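Local coordinates for telomere length regulator taz1 (Schizosaccharomyces pombe, PDB 4ZMI), which binds double-stranded telomeric DNA and regulates telomere length and function, the chain here being its helical domain, at residues W3-A8 / D85-L90; E60-L65 / F103-I108; I76-I81 / P97-Q102; S122-A127 / I222-E227. All coordinates share one frame; numbering follows the deposited sequence.

Interaction 1: W3-A8 / D85-L90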
loop_
_atom_site.group_PDB
_atom_site.type_symbol
_atom_site.label_atom_id
_atom_site.label_comp_id
_atom_site.label_asym_id
_atom_site.label_seq_id
_atom_site.Cartn_x
_atom_site.Cartn_y
_atom_site.Cartn_z
ATOM N N TRP A 3 0.866 -16.715 5.393
ATOM C CA TRP A 3 -0.102 -15.982 6.180
ATOM C C TRP A 3 -0.700 -17.030 7.136
ATOM O O TRP A 3 -1.259 -18.034 6.700
ATOM C CB TRP A 3 -1.102 -15.318 5.234
ATOM C CG TRP A 3 -2.128 -14.444 5.874
ATOM C CD1 TRP A 3 -2.195 -14.072 7.183
ATOM C CD2 TRP A 3 -3.249 -13.822 5.216
ATOM N NE1 TRP A 3 -3.278 -13.252 7.377
ATOM C CE2 TRP A 3 -3.939 -13.088 6.193
ATOM C CE3 TRP A 3 -3.714 -13.817 3.905
ATOM C CZ2 TRP A 3 -5.082 -12.345 5.891
ATOM C CZ3 TRP A 3 -4.851 -13.080 3.616
ATOM C CH2 TRP A 3 -5.517 -12.354 4.601
ATOM N N ASP A 4 -0.530 -16.798 8.432
ATOM C CA ASP A 4 -1.105 -17.607 9.501
ATOM C C ASP A 4 -2.568 -17.894 9.107
ATOM O O ASP A 4 -3.347 -16.967 8.856
ATOM C CB ASP A 4 -0.931 -16.833 10.813
ATOM C CG ASP A 4 -1.284 -17.663 12.035
ATOM O OD1 ASP A 4 -2.284 -18.392 11.985
ATOM O OD2 ASP A 4 -0.555 -17.584 13.043
ATOM N N ILE A 5 -2.924 -19.181 9.047
ATOM C CA ILE A 5 -4.195 -19.601 8.448
ATOM C C ILE A 5 -5.267 -19.421 9.504
ATOM O O ILE A 5 -6.407 -19.071 9.200
ATOM C CB ILE A 5 -4.212 -21.048 7.894
ATOM C CG1 ILE A 5 -5.469 -21.304 7.071
ATOM C CG2 ILE A 5 -4.106 -22.083 9.004
ATOM C CD1 ILE A 5 -5.554 -20.472 5.855
ATOM N N GLU A 6 -4.882 -19.640 10.752
ATOM C CA GLU A 6 -5.775 -19.407 11.861
ATOM C C GLU A 6 -6.112 -17.939 11.985
ATOM O O GLU A 6 -7.288 -17.595 12.085
ATOM C CB GLU A 6 -5.155 -19.914 13.155
ATOM C CG GLU A 6 -5.271 -21.404 13.321
ATOM C CD GLU A 6 -4.631 -21.870 14.596
ATOM O OE1 GLU A 6 -5.329 -21.885 15.630
ATOM O OE2 GLU A 6 -3.428 -22.203 14.565
ATOM N N LYS A 7 -5.095 -17.070 11.967
ATOM C CA LYS A 7 -5.340 -15.614 12.045
ATOM C C LYS A 7 -6.116 -15.084 10.856
ATOM O O LYS A 7 -6.981 -14.217 11.004
ATOM C CB LYS A 7 -4.055 -14.805 12.253
ATOM C CG LYS A 7 -3.482 -14.990 13.639
ATOM C CD LYS A 7 -2.077 -14.454 13.746
ATOM C CE LYS A 7 -1.589 -14.544 15.186
ATOM N NZ LYS A 7 -0.107 -14.635 15.241
ATOM N N ALA A 8 -5.810 -15.602 9.675
ATOM C CA ALA A 8 -6.502 -15.170 8.467
ATOM C C ALA A 8 -7.948 -15.605 8.584
ATOM O O ALA A 8 -8.862 -14.903 8.159
ATOM C CB ALA A 8 -5.863 -15.793 7.249
ATOM N N ASP A 85 -4.861 -21.228 -3.050
ATOM C CA ASP A 85 -6.238 -21.691 -3.056
ATOM C C ASP A 85 -6.909 -21.570 -1.697
ATOM O O ASP A 85 -8.041 -21.083 -1.604
ATOM C CB ASP A 85 -6.332 -23.113 -3.616
ATOM C CG ASP A 85 -6.020 -23.172 -5.111
ATOM O OD1 ASP A 85 -6.396 -22.226 -5.850
ATOM O OD2 ASP A 85 -5.391 -24.164 -5.542
ATOM N N ALA A 86 -6.197 -21.967 -0.646
ATOM C CA ALA A 86 -6.760 -21.918 0.696
ATOM C C ALA A 86 -7.240 -20.505 1.030
ATOM O O ALA A 86 -8.302 -20.316 1.639
ATOM C CB ALA A 86 -5.732 -22.390 1.713
ATOM N N TYR A 87 -6.470 -19.501 0.616
ATOM C CA TYR A 87 -6.837 -18.126 0.954
ATOM C C TYR A 87 -7.919 -17.590 0.032
ATOM O O TYR A 87 -8.818 -16.853 0.469
ATOM C CB TYR A 87 -5.606 -17.216 1.000
ATOM C CG TYR A 87 -4.606 -17.697 2.010
ATOM C CD1 TYR A 87 -3.693 -18.687 1.685
ATOM C CD2 TYR A 87 -4.594 -17.192 3.300
ATOM C CE1 TYR A 87 -2.781 -19.160 2.610
ATOM C CE2 TYR A 87 -3.679 -17.654 4.237
ATOM C CZ TYR A 87 -2.783 -18.641 3.882
ATOM O OH TYR A 87 -1.870 -19.117 4.781
ATOM N N TRP A 88 -7.845 -17.966 -1.239
ATOM C CA TRP A 88 -8.913 -17.634 -2.185
ATOM C C TRP A 88 -10.276 -18.026 -1.612
ATOM O O TRP A 88 -11.159 -17.182 -1.448
ATOM C CB TRP A 88 -8.694 -18.373 -3.503
ATOM C CG TRP A 88 -9.301 -17.709 -4.706
ATOM C CD1 TRP A 88 -10.217 -16.693 -4.726
ATOM C CD2 TRP A 88 -9.008 -18.014 -6.070
ATOM N NE1 TRP A 88 -10.509 -16.349 -6.025
ATOM C CE2 TRP A 88 -9.778 -17.144 -6.868
ATOM C CE3 TRP A 88 -8.165 -18.937 -6.694
ATOM C CZ2 TRP A 88 -9.730 -17.176 -8.258
ATOM C CZ3 TRP A 88 -8.115 -18.966 -8.065
ATOM C CH2 TRP A 88 -8.895 -18.094 -8.837
ATOM N N CYS A 89 -10.425 -19.307 -1.274
ATOM C CA CYS A 89 -11.702 -19.810 -0.771
ATOM C C CYS A 89 -12.136 -19.052 0.467
ATOM O O CYS A 89 -13.296 -18.673 0.594
ATOM C CB CYS A 89 -11.602 -21.291 -0.454
ATOM S SG CYS A 89 -10.969 -22.239 -1.825
ATOM N N LEU A 90 -11.197 -18.824 1.376
ATOM C CA LEU A 90 -11.507 -18.070 2.579
ATOM C C LEU A 90 -12.035 -16.675 2.283
ATOM O O LEU A 90 -12.921 -16.205 2.994
ATOM C CB LEU A 90 -10.291 -17.971 3.498
ATOM C CG LEU A 90 -9.989 -19.220 4.326
ATOM C CD1 LEU A 90 -8.599 -19.119 4.885
ATOM C CD2 LEU A 90 -10.997 -19.391 5.456
#
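Ala8, whose CB meets the rim of the Tyr87 ring, gives its backbone N to Asp4 O (2.9 Å) in the first turn of helix 5-35. Asp4 is the N-cap of that helix: its OD1, met from above the carboxylate plane, accepts Lys7 N at 3.1 Å along a nearly straight line (170°). The N-terminal residues and this first turn pack on helix 85-91 of the helical domain, chiefly against Tyr87, which lies between two groups. On one side is the indole of Trp3, its plane nearly parallel to the phenol (9°) but displaced laterally, with little overlap; Trp3 CE3 comes within 3.5 Å of Tyr87 CD2. From the other side Ile5 CD1 makes a CH-pi contact, 4.2 Å from the centroid of the Tyr87 ring. With CG1 opposite the backbone N (chi1 -170°), Ile5 can bring CD1 over the ring. The indole is held by its NE1, hydrogen-bonded to Tyr69 O, and by Phe91, whose ring is close to parallel with it. Ala8 CB sits 3.5 Å above the Trp3 ring plane, near its rim. At the outer margin Leu90 crosses Ile5 at about a right angle, their CD1 atoms a tight 3.5 Å apart.

Interaction 2: E60-L65 / F103-I108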
loop_
_atom_site.group_PDB
_atom_site.type_symbol
_atom_site.label_atom_id
_atom_site.label_comp_id
_atom_site.label_asym_id
_atom_site.label_seq_id
_atom_site.Cartn_x
_atom_site.Cartn_y
_atom_site.Cartn_z
ATOM N N GLU A 60 -3.328 2.316 17.315
ATOM C CA GLU A 60 -3.815 1.179 18.108
ATOM C C GLU A 60 -4.741 0.280 17.288
ATOM O O GLU A 60 -4.644 -0.946 17.356
ATOM C CB GLU A 60 -4.493 1.608 19.425
ATOM C CG GLU A 60 -5.919 2.131 19.267
ATOM C CD GLU A 60 -6.641 2.298 20.582
ATOM O OE1 GLU A 60 -6.569 1.364 21.409
ATOM O OE2 GLU A 60 -7.281 3.354 20.786
ATOM N N PHE A 61 -5.630 0.881 16.504
ATOM C CA PHE A 61 -6.498 0.088 15.653
ATOM C C PHE A 61 -5.675 -0.701 14.628
ATOM O O PHE A 61 -5.955 -1.874 14.371
ATOM C CB PHE A 61 -7.506 0.978 14.953
ATOM C CG PHE A 61 -8.412 0.242 14.015
ATOM C CD1 PHE A 61 -9.421 -0.565 14.503
ATOM C CD2 PHE A 61 -8.268 0.370 12.646
ATOM C CE1 PHE A 61 -10.263 -1.237 13.642
ATOM C CE2 PHE A 61 -9.109 -0.298 11.778
ATOM C CZ PHE A 61 -10.105 -1.101 12.275
ATOM N N ASN A 62 -4.653 -0.058 14.061
ATOM C CA ASN A 62 -3.777 -0.712 13.094
ATOM C C ASN A 62 -2.959 -1.809 13.723
ATOM O O ASN A 62 -2.701 -2.826 13.107
ATOM C CB ASN A 62 -2.841 0.305 12.447
ATOM C CG ASN A 62 -1.800 -0.335 11.569
ATOM O OD1 ASN A 62 -0.654 -0.508 11.978
ATOM N ND2 ASN A 62 -2.182 -0.673 10.343
ATOM N N GLU A 63 -2.539 -1.581 14.957
ATOM C CA GLU A 63 -1.830 -2.585 15.727
ATOM C C GLU A 63 -2.661 -3.860 15.942
ATOM O O GLU A 63 -2.150 -4.961 15.727
ATOM C CB GLU A 63 -1.415 -2.018 17.078
ATOM C CG GLU A 63 -0.765 -3.036 17.990
ATOM C CD GLU A 63 0.710 -3.177 17.718
ATOM O OE1 GLU A 63 1.245 -2.339 16.959
ATOM O OE2 GLU A 63 1.326 -4.119 18.265
ATOM N N GLN A 64 -3.918 -3.718 16.372
ATOM C CA GLN A 64 -4.781 -4.884 16.600
ATOM C C GLN A 64 -4.961 -5.615 15.284
ATOM O O GLN A 64 -4.791 -6.829 15.213
ATOM C CB GLN A 64 -6.161 -4.506 17.184
ATOM C CG GLN A 64 -7.086 -5.732 17.460
ATOM C CD GLN A 64 -8.591 -5.413 17.445
ATOM O OE1 GLN A 64 -8.998 -4.254 17.551
ATOM N NE2 GLN A 64 -9.417 -6.452 17.305
ATOM N N LEU A 65 -5.295 -4.856 14.244
ATOM C CA LEU A 65 -5.470 -5.392 12.899
ATOM C C LEU A 65 -4.279 -6.260 12.509
ATOM O O LEU A 65 -4.424 -7.421 12.126
ATOM C CB LEU A 65 -5.603 -4.233 11.916
ATOM C CG LEU A 65 -5.923 -4.532 10.457
ATOM C CD1 LEU A 65 -7.227 -5.273 10.342
ATOM C CD2 LEU A 65 -6.007 -3.226 9.708
ATOM N N PHE A 103 -7.303 0.201 2.381
ATOM C CA PHE A 103 -7.403 1.666 2.270
ATOM C C PHE A 103 -6.883 2.304 3.543
ATOM O O PHE A 103 -5.987 3.156 3.513
ATOM C CB PHE A 103 -8.865 2.077 2.080
ATOM C CG PHE A 103 -9.055 3.376 1.356
ATOM C CD1 PHE A 103 -9.695 3.403 0.127
ATOM C CD2 PHE A 103 -8.611 4.568 1.907
ATOM C CE1 PHE A 103 -9.875 4.595 -0.550
ATOM C CE2 PHE A 103 -8.786 5.763 1.234
ATOM C CZ PHE A 103 -9.419 5.776 0.001
ATOM N N PHE A 104 -7.443 1.867 4.667
ATOM C CA PHE A 104 -7.019 2.359 5.971
ATOM C C PHE A 104 -5.524 2.188 6.163
ATOM O O PHE A 104 -4.849 3.105 6.613
ATOM C CB PHE A 104 -7.766 1.664 7.114
ATOM C CG PHE A 104 -7.201 1.976 8.472
ATOM C CD1 PHE A 104 -7.534 3.151 9.116
ATOM C CD2 PHE A 104 -6.307 1.120 9.078
ATOM C CE1 PHE A 104 -7.006 3.451 10.352
ATOM C CE2 PHE A 104 -5.769 1.421 10.306
ATOM C CZ PHE A 104 -6.122 2.578 10.948
ATOM N N THR A 105 -5.011 1.009 5.822
ATOM C CA THR A 105 -3.596 0.739 6.028
ATOM C C THR A 105 -2.752 1.617 5.103
ATOM O O THR A 105 -1.660 2.032 5.468
ATOM C CB THR A 105 -3.256 -0.753 5.875
ATOM O OG1 THR A 105 -3.619 -1.213 4.567
ATOM C CG2 THR A 105 -4.020 -1.561 6.918
ATOM N N GLY A 106 -3.270 1.906 3.914
ATOM C CA GLY A 106 -2.630 2.861 3.030
ATOM C C GLY A 106 -2.616 4.289 3.583
ATOM O O GLY A 106 -1.543 4.870 3.731
ATOM N N LEU A 107 -3.800 4.826 3.905
ATOM C CA LEU A 107 -3.982 6.222 4.347
ATOM C C LEU A 107 -3.089 6.615 5.517
ATOM O O LEU A 107 -2.429 7.634 5.466
ATOM C CB LEU A 107 -5.423 6.450 4.782
ATOM C CG LEU A 107 -6.374 7.463 4.151
ATOM C CD1 LEU A 107 -7.432 7.851 5.211
ATOM C CD2 LEU A 107 -5.670 8.680 3.581
ATOM N N ILE A 108 -3.073 5.813 6.576
ATOM C CA ILE A 108 -2.315 6.167 7.780
ATOM C C ILE A 108 -0.809 6.061 7.577
ATOM O O ILE A 108 -0.032 6.550 8.404
ATOM C CB ILE A 108 -2.674 5.274 8.996
ATOM C CG1 ILE A 108 -2.162 3.846 8.813
ATOM C CG2 ILE A 108 -4.166 5.247 9.253
ATOM C CD1 ILE A 108 -2.458 2.967 9.993
#
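The Phe104 ring is covered on both faces and touched at its edge. Ile108 CG2, four residues further along the chain, lies 3.5 Å above one face, while Phe61 CD2 reaches the opposite face from helix 52-68. The two phenylalanines form a T-shaped pair: the edge of Phe61 points at the face of Phe104, with planes at 84° and centroids 5.1 Å apart. Asn62 CB meets the Phe104 edge, its nearest ring atom being CE2 at 3.8 Å. This is buried helix-helix packing, where the axes of 60-65 and 103-107 run at 129° and approach to 11.1 Å. Beside the rings, Ile108 CG1 lies between its backbone N and carbonyl carbon (chi1 70°), which carries CD1 to Asn62 CB at 3.6 Å and over a face of its amide. Leu65 CD2 packs on Thr105 CG2 at 3.8 Å. Thr105 turns only this methyl to the neighbouring helix; its OG1 is hydrogen-bonded to Gln102 O and Thr75 OG1. Phe61 is packed against Ile18 and Met21 of helix 5-35. No hydrogen bond joins the two segments, so cohesion comes from ring and methyl packing, and the Asn62 amide meets methyl groups, its ND2 near Ile108 CD1 and Thr105 CG2.

Interaction 3: I76-I81 / P97-Q102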
loop_
_atom_site.group_PDB
_atom_site.type_symbol
_atom_site.label_atom_id
_atom_site.label_comp_id
_atom_site.label_asym_id
_atom_site.label_seq_id
_atom_site.Cartn_x
_atom_site.Cartn_y
_atom_site.Cartn_z
ATOM N N ILE A 76 -3.071 -6.002 3.247
ATOM C CA ILE A 76 -3.652 -7.151 2.585
ATOM C C ILE A 76 -3.085 -7.314 1.190
ATOM O O ILE A 76 -2.945 -6.338 0.460
ATOM C CB ILE A 76 -5.149 -6.942 2.403
ATOM C CG1 ILE A 76 -5.833 -6.775 3.760
ATOM C CG2 ILE A 76 -5.738 -8.088 1.595
ATOM C CD1 ILE A 76 -5.696 -7.983 4.653
ATOM N N PHE A 77 -2.791 -8.549 0.802
ATOM C CA PHE A 77 -2.226 -8.803 -0.509
ATOM C C PHE A 77 -3.126 -9.596 -1.412
ATOM O O PHE A 77 -3.240 -10.824 -1.285
ATOM C CB PHE A 77 -0.868 -9.460 -0.359
ATOM C CG PHE A 77 0.143 -8.537 0.207
ATOM C CD1 PHE A 77 0.277 -8.399 1.572
ATOM C CD2 PHE A 77 0.904 -7.730 -0.636
ATOM C CE1 PHE A 77 1.199 -7.520 2.101
ATOM C CE2 PHE A 77 1.829 -6.848 -0.135
ATOM C CZ PHE A 77 1.981 -6.725 1.250
ATOM N N PHE A 78 -3.745 -8.884 -2.348
ATOM C CA PHE A 78 -4.682 -9.504 -3.263
ATOM C C PHE A 78 -3.994 -10.467 -4.216
ATOM O O PHE A 78 -4.572 -11.490 -4.602
ATOM C CB PHE A 78 -5.522 -8.451 -3.985
ATOM C CG PHE A 78 -6.488 -7.741 -3.076
ATOM C CD1 PHE A 78 -6.192 -6.496 -2.565
ATOM C CD2 PHE A 78 -7.677 -8.346 -2.701
ATOM C CE1 PHE A 78 -7.065 -5.856 -1.711
ATOM C CE2 PHE A 78 -8.554 -7.710 -1.855
ATOM C CZ PHE A 78 -8.253 -6.463 -1.359
ATOM N N SER A 79 -2.747 -10.182 -4.562
ATOM C CA SER A 79 -2.011 -11.142 -5.371
ATOM C C SER A 79 -1.818 -12.450 -4.610
ATOM O O SER A 79 -1.866 -13.515 -5.193
ATOM C CB SER A 79 -0.652 -10.595 -5.798
ATOM O OG SER A 79 0.179 -10.330 -4.682
ATOM N N TYR A 80 -1.592 -12.357 -3.309
ATOM C CA TYR A 80 -1.354 -13.543 -2.503
ATOM C C TYR A 80 -2.647 -14.356 -2.360
ATOM O O TYR A 80 -2.667 -15.547 -2.615
ATOM C CB TYR A 80 -0.836 -13.110 -1.141
ATOM C CG TYR A 80 -0.450 -14.222 -0.204
ATOM C CD1 TYR A 80 0.876 -14.569 -0.027
ATOM C CD2 TYR A 80 -1.404 -14.884 0.540
ATOM C CE1 TYR A 80 1.247 -15.562 0.841
ATOM C CE2 TYR A 80 -1.048 -15.907 1.417
ATOM C CZ TYR A 80 0.278 -16.236 1.561
ATOM O OH TYR A 80 0.640 -17.215 2.436
ATOM N N ILE A 81 -3.721 -13.680 -1.969
ATOM C CA ILE A 81 -5.038 -14.270 -1.843
ATOM C C ILE A 81 -5.521 -14.909 -3.140
ATOM O O ILE A 81 -6.136 -15.965 -3.110
ATOM C CB ILE A 81 -6.052 -13.220 -1.408
ATOM C CG1 ILE A 81 -5.718 -12.732 0.002
ATOM C CG2 ILE A 81 -7.450 -13.787 -1.469
ATOM C CD1 ILE A 81 -6.658 -11.673 0.507
ATOM N N PRO A 97 -15.026 -5.638 1.689
ATOM C CA PRO A 97 -14.464 -5.110 2.939
ATOM C C PRO A 97 -12.943 -5.221 3.015
ATOM O O PRO A 97 -12.343 -4.485 3.790
ATOM C CB PRO A 97 -15.101 -6.001 4.008
ATOM C CG PRO A 97 -15.344 -7.270 3.314
ATOM C CD PRO A 97 -15.793 -6.869 1.935
ATOM N N LEU A 98 -12.332 -6.126 2.253
ATOM C CA LEU A 98 -10.876 -6.215 2.251
ATOM C C LEU A 98 -10.298 -4.915 1.696
ATOM O O LEU A 98 -9.356 -4.368 2.255
ATOM C CB LEU A 98 -10.384 -7.426 1.459
ATOM C CG LEU A 98 -10.478 -8.765 2.229
ATOM C CD1 LEU A 98 -10.274 -9.945 1.312
ATOM C CD2 LEU A 98 -9.484 -8.835 3.396
ATOM N N LYS A 99 -10.888 -4.413 0.618
ATOM C CA LYS A 99 -10.445 -3.151 0.014
ATOM C C LYS A 99 -10.505 -2.016 1.018
ATOM O O LYS A 99 -9.637 -1.150 1.023
ATOM C CB LYS A 99 -11.306 -2.790 -1.179
ATOM C CG LYS A 99 -11.345 -3.846 -2.249
ATOM C CD LYS A 99 -10.266 -3.637 -3.287
ATOM C CE LYS A 99 -10.445 -4.651 -4.403
ATOM N NZ LYS A 99 -9.441 -4.487 -5.476
ATOM N N SER A 100 -11.520 -2.029 1.876
ATOM C CA SER A 100 -11.645 -1.003 2.899
ATOM C C SER A 100 -10.498 -1.072 3.901
ATOM O O SER A 100 -9.886 -0.053 4.209
ATOM C CB SER A 100 -12.988 -1.100 3.628
ATOM O OG SER A 100 -14.068 -0.802 2.756
ATOM N N ILE A 101 -10.208 -2.265 4.408
ATOM C CA ILE A 101 -9.122 -2.437 5.376
ATOM C C ILE A 101 -7.781 -1.969 4.780
ATOM O O ILE A 101 -6.992 -1.268 5.425
ATOM C CB ILE A 101 -9.001 -3.918 5.818
ATOM C CG1 ILE A 101 -10.300 -4.389 6.468
ATOM C CG2 ILE A 101 -7.845 -4.105 6.781
ATOM C CD1 ILE A 101 -10.667 -5.808 6.104
ATOM N N GLN A 102 -7.531 -2.351 3.538
ATOM C CA GLN A 102 -6.290 -1.972 2.881
ATOM C C GLN A 102 -6.184 -0.435 2.726
ATOM O O GLN A 102 -5.115 0.145 2.935
ATOM C CB GLN A 102 -6.201 -2.685 1.536
ATOM C CG GLN A 102 -4.983 -2.361 0.713
ATOM C CD GLN A 102 -5.102 -2.886 -0.697
ATOM O OE1 GLN A 102 -5.911 -2.395 -1.480
ATOM N NE2 GLN A 102 -4.310 -3.905 -1.025
#
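A buried contact of mixed chemistry joins the start of helix 78-83 to helix 95-107, two elements separated in the chain by the short helix 85-91. The Phe78 ring is its centre. Lys99, bent at its second torsion, curls back over one face, its NZ 4.7 Å from the centroid and 9° off the normal, a cation-pi contact; the same NZ is hydrogen-bonded to Val231 O. Ile76 CG2 lies over the opposite face. At the ring edge stands the Gln102 amide, turned 79° against the ring, with NE2 3.4 Å from Phe78 CE1. Phe77 takes the N-cap position of helix 78-83, and the residue before it offers its carbonyl across: Gln102 NE2 donates to Ile76 O at 3.2 Å in a bent bond (139°), tilted from the carbonyl plane. CG of Gln102 stands opposite the backbone N and the chain beyond is extended. Leu98 has three contacts: CB packs at Phe78 CZ (3.7 Å), CD2 meets Ile76 CD1, and CD1 faces Ile81 CD1 tip to tip, 4.1 Å away.

Interaction 4: S122-A127 / I222-E227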
loop_
_atom_site.group_PDB
_atom_site.type_symbol
_atom_site.label_atom_id
_atom_site.label_comp_id
_atom_site.label_asym_id
_atom_site.label_seq_id
_atom_site.Cartn_x
_atom_site.Cartn_y
_atom_site.Cartn_z
ATOM N N SER A 122 3.758 -1.537 -0.464
ATOM C CA SER A 122 3.141 -2.859 -0.565
ATOM C C SER A 122 1.919 -2.784 -1.443
ATOM O O SER A 122 1.738 -3.617 -2.315
ATOM C CB SER A 122 2.726 -3.363 0.827
ATOM O OG SER A 122 3.884 -3.598 1.583
ATOM N N ILE A 123 1.061 -1.795 -1.192
ATOM C CA ILE A 123 -0.202 -1.727 -1.924
ATOM C C ILE A 123 0.025 -1.484 -3.407
ATOM O O ILE A 123 -0.570 -2.171 -4.231
ATOM C CB ILE A 123 -1.151 -0.681 -1.331
ATOM C CG1 ILE A 123 -1.455 -1.046 0.114
ATOM C CG2 ILE A 123 -2.457 -0.605 -2.117
ATOM C CD1 ILE A 123 -2.026 0.097 0.908
ATOM N N VAL A 124 0.886 -0.518 -3.745
ATOM C CA VAL A 124 1.223 -0.265 -5.149
ATOM C C VAL A 124 1.809 -1.507 -5.861
ATOM O O VAL A 124 1.388 -1.840 -6.958
ATOM C CB VAL A 124 2.203 0.931 -5.294
ATOM C CG1 VAL A 124 2.600 1.140 -6.761
ATOM C CG2 VAL A 124 1.592 2.193 -4.729
ATOM N N LEU A 125 2.776 -2.188 -5.239
ATOM C CA LEU A 125 3.376 -3.382 -5.836
ATOM C C LEU A 125 2.331 -4.478 -5.972
ATOM O O LEU A 125 2.317 -5.202 -6.963
ATOM C CB LEU A 125 4.570 -3.901 -5.025
ATOM C CG LEU A 125 5.868 -3.079 -5.145
ATOM C CD1 LEU A 125 6.777 -3.423 -3.990
ATOM C CD2 LEU A 125 6.609 -3.327 -6.459
ATOM N N ASP A 126 1.457 -4.602 -4.974
ATOM C CA ASP A 126 0.421 -5.631 -5.018
ATOM C C ASP A 126 -0.488 -5.377 -6.206
ATOM O O ASP A 126 -0.778 -6.284 -6.974
ATOM C CB ASP A 126 -0.390 -5.653 -3.735
ATOM C CG ASP A 126 -1.416 -6.774 -3.716
ATOM O OD1 ASP A 126 -1.042 -7.939 -3.985
ATOM O OD2 ASP A 126 -2.601 -6.482 -3.437
ATOM N N ALA A 127 -0.909 -4.128 -6.373
ATOM C CA ALA A 127 -1.692 -3.735 -7.547
ATOM C C ALA A 127 -0.948 -4.068 -8.821
ATOM O O ALA A 127 -1.510 -4.647 -9.747
ATOM C CB ALA A 127 -2.020 -2.241 -7.507
ATOM N N ILE A 222 -4.908 9.061 -2.035
ATOM C CA ILE A 222 -6.336 8.902 -1.810
ATOM C C ILE A 222 -7.040 8.543 -3.096
ATOM O O ILE A 222 -7.830 7.611 -3.135
ATOM C CB ILE A 222 -6.961 10.188 -1.247
ATOM C CG1 ILE A 222 -6.531 10.377 0.208
ATOM C CG2 ILE A 222 -8.478 10.132 -1.360
ATOM C CD1 ILE A 222 -6.773 11.754 0.745
ATOM N N HIS A 223 -6.727 9.268 -4.158
ATOM C CA HIS A 223 -7.318 8.968 -5.451
ATOM C C HIS A 223 -7.064 7.511 -5.813
ATOM O O HIS A 223 -7.995 6.784 -6.163
ATOM C CB HIS A 223 -6.746 9.876 -6.542
ATOM C CG HIS A 223 -7.566 9.900 -7.797
ATOM N ND1 HIS A 223 -7.589 8.853 -8.694
ATOM C CD2 HIS A 223 -8.384 10.851 -8.309
ATOM C CE1 HIS A 223 -8.391 9.155 -9.702
ATOM N NE2 HIS A 223 -8.889 10.362 -9.490
ATOM N N PHE A 224 -5.804 7.093 -5.709
ATOM C CA PHE A 224 -5.401 5.754 -6.139
ATOM C C PHE A 224 -6.049 4.645 -5.324
ATOM O O PHE A 224 -6.473 3.639 -5.879
ATOM C CB PHE A 224 -3.884 5.598 -6.094
ATOM C CG PHE A 224 -3.417 4.203 -6.394
ATOM C CD1 PHE A 224 -3.350 3.753 -7.695
ATOM C CD2 PHE A 224 -3.043 3.350 -5.380
ATOM C CE1 PHE A 224 -2.913 2.482 -7.975
ATOM C CE2 PHE A 224 -2.615 2.076 -5.657
ATOM C CZ PHE A 224 -2.550 1.640 -6.955
ATOM N N LEU A 225 -6.120 4.832 -4.009
ATOM C CA LEU A 225 -6.772 3.865 -3.139
ATOM C C LEU A 225 -8.272 3.817 -3.415
ATOM O O LEU A 225 -8.941 2.855 -3.063
ATOM C CB LEU A 225 -6.536 4.207 -1.660
ATOM C CG LEU A 225 -5.107 4.340 -1.117
ATOM C CD1 LEU A 225 -5.104 4.556 0.395
ATOM C CD2 LEU A 225 -4.263 3.135 -1.476
ATOM N N LEU A 226 -8.804 4.868 -4.027
ATOM C CA LEU A 226 -10.222 4.906 -4.364
ATOM C C LEU A 226 -10.520 4.133 -5.643
ATOM O O LEU A 226 -11.467 3.353 -5.673
ATOM C CB LEU A 226 -10.723 6.345 -4.484
ATOM C CG LEU A 226 -11.022 7.085 -3.181
ATOM C CD1 LEU A 226 -11.291 8.555 -3.451
ATOM C CD2 LEU A 226 -12.195 6.457 -2.470
ATOM N N GLU A 227 -9.721 4.349 -6.692
ATOM C CA GLU A 227 -9.815 3.546 -7.917
ATOM C C GLU A 227 -9.717 2.065 -7.589
ATOM O O GLU A 227 -10.518 1.261 -8.061
ATOM C CB GLU A 227 -8.673 3.855 -8.882
ATOM C CG GLU A 227 -8.442 5.302 -9.218
ATOM C CD GLU A 227 -7.263 5.467 -10.153
ATOM O OE1 GLU A 227 -7.102 4.631 -11.070
ATOM O OE2 GLU A 227 -6.487 6.423 -9.959
#
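Apolar packing accounts for everything that passes between these segments, and Phe224 carries most of it. Its ring is directed at helix 118-130 edge first: Ala127 CB lies near the ring plane 4.0 Å from CZ, and Ile123 CG2, also near that plane, is 4.4 Å from CE2. Val124 CG2 approaches the same CE2 at 4.3 Å. The torsion that sets CG of Phe224 opposite its backbone N (chi1 174°) sends the ring across to these three residues. Leu225 adds a methyl contact, CD2 to Ile123 CG2 at 4.2 Å. Within this all-helical domain, segments 122-127 and 222-227 pack as a helix pair at 42°, their axes 11.8 Å apart at closest, a spacing bridged by the large ring. Beyond the pair, Phe137 of helix 137-154 lies nearly parallel to Phe224. No polar bond crosses between the two segments; Asp126 instead turns to Ser79 OG and Phe78 N. On helix 214-229, His223 ND1 donates to Glu227 OE2 (3.0 Å), meeting the carboxylate on its anti side.

Interactions 2, 3 and 4 are buried, whereas the centre of interaction 1 lies about 20 Å from the chain centre, among buried and exposed residues. Interactions 2 and 3 use successive parts of helix 95-107, and Leu65 of the one packs on Ile101 of the other. That helix also touches interaction 4, through Phe103 on Leu225 and Gly106 on Ile123. Asp126 joins interactions 3 and 4, accepting from Phe78 N and pairing with Ser79 OG. A probable hydrogen bond between Tyr80 OH and Trp3 N links interactions 1 and 3. Interactions 2 and 4 lack polar bonds across their segments; interaction 3 adds a side-chain amide hydrogen bond and a cation-pi contact, while marginal interaction 1 rests on an offset aromatic pair and a CH-pi contact.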